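Local coordinates for single-strand DNA-binding protein (Agrobacterium tumefaciens, PDB 3BTP) that binds single-stranded DNA regardless of base sequence and mediates nuclear uptake of single-stranded copies of the transferred DNA, at residues Leu259-Ile263 with Phe274-Phe278. Numbering follows the deposited sequence.
Sequences LLPDI and FSYRF
Ile263 and Ser275 form an antiparallel hydrogen-bonded pair where strand 263-266 meets 272-275, an outer strand of a four-stranded sheet, and Asp262 also faces Ser275, which makes a classic beta bulge. Two backbone bonds define the pair: Ile263 N to Ser275 O, 3.0 Å, and Ser275 N to Ile263 O, 3.1 Å. Their side chains share one face of the sheet, CB beside CB.

Past the bulge the segments diverge, and Pro261 fills the angle between two aromatic rings. Its CB sits over the centre of the Tyr276 ring, 4.0 Å from the centroid, a clear CH-pi contact. On its other flank Pro261 CG lies 3.6 Å from Phe274 CD1. Phe128 of strand 127-132 touches Pro261 and both rings, while Tyr241 stacks on Tyr276. With CG beside its own backbone N (chi1 -85°), Tyr276 lays its ring back along 259-263 although its CB starts out away from that segment. A water 3.0 Å from Tyr276 OH donates to Leu260 O, linking the phenol to the loop backbone.

Asp262 meets the same ring beside Pro261, near Tyr276 CD1. Its carboxylate stands nearly perpendicular to the ring, the planes 87° apart, and OD1 is also in a salt bridge to Arg244. Arg277 turns its guanidinium elsewhere, to a salt bridge with Asp281, and gives Asp262 its main-chain amide instead: Arg277 N reaches the anti side of Asp262 OD2 at 2.8 Å, 17° out of the carboxylate plane.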
# COMPACT_ATOMS: atom_id res chain seq x y z
N LEU A 259 16.49 12.78 -1.41
CA LEU A 259 17.89 12.51 -1.22
C LEU A 259 18.22 11.56 -0.10
O LEU A 259 19.34 11.62 0.39
CB LEU A 259 18.71 13.82 -0.96
CG LEU A 259 19.03 14.83 -2.11
CD1 LEU A 259 20.04 15.98 -1.71
CD2 LEU A 259 19.54 14.14 -3.36
N LEU A 260 17.34 10.65 0.29
CA LEU A 260 17.53 9.85 1.49
C LEU A 260 18.11 8.52 1.08
O LEU A 260 18.04 8.15 -0.09
CB LEU A 260 16.20 9.57 2.21
CG LEU A 260 15.31 10.74 2.62
CD1 LEU A 260 13.71 10.37 2.69
CD2 LEU A 260 15.90 11.41 3.88
N PRO A 261 18.63 7.77 2.05
CA PRO A 261 19.12 6.41 1.76
C PRO A 261 17.97 5.42 1.57
O PRO A 261 16.79 5.77 1.76
CB PRO A 261 20.00 6.04 2.98
CG PRO A 261 19.99 7.20 3.87
CD PRO A 261 18.80 8.12 3.47
N ASP A 262 18.34 4.21 1.17
CA ASP A 262 17.45 3.17 0.79
C ASP A 262 16.67 2.68 2.04
O ASP A 262 15.48 2.34 1.96
CB ASP A 262 18.31 1.99 0.28
CG ASP A 262 19.29 2.37 -0.87
OD1 ASP A 262 19.05 3.36 -1.58
OD2 ASP A 262 20.32 1.67 -1.08
N ILE A 263 17.37 2.60 3.18
CA ILE A 263 16.93 1.79 4.32
C ILE A 263 16.97 2.71 5.51
O ILE A 263 17.94 3.39 5.73
CB ILE A 263 17.80 0.56 4.55
CG1 ILE A 263 17.69 -0.46 3.38
CG2 ILE A 263 17.47 -0.10 5.84
CD1 ILE A 263 18.82 -1.47 3.32
N PHE A 274 20.70 4.48 9.20
CA PHE A 274 20.44 4.59 7.78
C PHE A 274 21.42 3.78 7.05
O PHE A 274 22.54 3.68 7.45
CB PHE A 274 20.64 6.00 7.32
CG PHE A 274 19.48 6.89 7.58
CD1 PHE A 274 18.26 6.66 6.97
CD2 PHE A 274 19.63 8.02 8.38
CE1 PHE A 274 17.21 7.52 7.17
CE2 PHE A 274 18.60 8.87 8.58
CZ PHE A 274 17.38 8.63 8.00
N SER A 275 21.00 3.24 5.93
CA SER A 275 21.81 2.35 5.15
C SER A 275 21.54 2.49 3.63
O SER A 275 20.40 2.75 3.19
CB SER A 275 21.51 0.94 5.61
OG SER A 275 22.67 0.15 5.47
N TYR A 276 22.62 2.34 2.84
CA TYR A 276 22.56 2.15 1.38
C TYR A 276 22.96 0.70 1.00
O TYR A 276 23.90 0.19 1.54
CB TYR A 276 23.55 3.06 0.71
CG TYR A 276 23.11 4.45 0.42
CD1 TYR A 276 22.24 4.70 -0.66
CD2 TYR A 276 23.61 5.54 1.17
CE1 TYR A 276 21.84 6.02 -0.99
CE2 TYR A 276 23.22 6.86 0.84
CZ TYR A 276 22.33 7.08 -0.22
OH TYR A 276 21.91 8.36 -0.55
N ARG A 277 22.23 0.06 0.08
CA ARG A 277 22.67 -1.13 -0.61
C ARG A 277 23.69 -0.73 -1.69
O ARG A 277 23.73 0.43 -2.15
CB ARG A 277 21.47 -1.87 -1.24
CG ARG A 277 20.71 -2.90 -0.33
CD ARG A 277 19.77 -3.94 -1.10
NE ARG A 277 20.35 -5.29 -1.43
CZ ARG A 277 21.47 -5.68 -0.90
NH1 ARG A 277 22.02 -4.87 -0.04
NH2 ARG A 277 22.01 -6.86 -1.14
N PHE A 278 24.54 -1.69 -2.08
CA PHE A 278 25.32 -1.57 -3.34
C PHE A 278 25.51 -2.95 -3.99
O PHE A 278 25.48 -3.96 -3.28
CB PHE A 278 26.66 -0.78 -3.21
CG PHE A 278 27.57 -1.25 -2.08
CD1 PHE A 278 28.64 -2.12 -2.34
CD2 PHE A 278 27.35 -0.81 -0.77
CE1 PHE A 278 29.46 -2.58 -1.30
CE2 PHE A 278 28.17 -1.24 0.28
CZ PHE A 278 29.23 -2.14 0.00
O HOH W 1 19.86 9.09 -2.68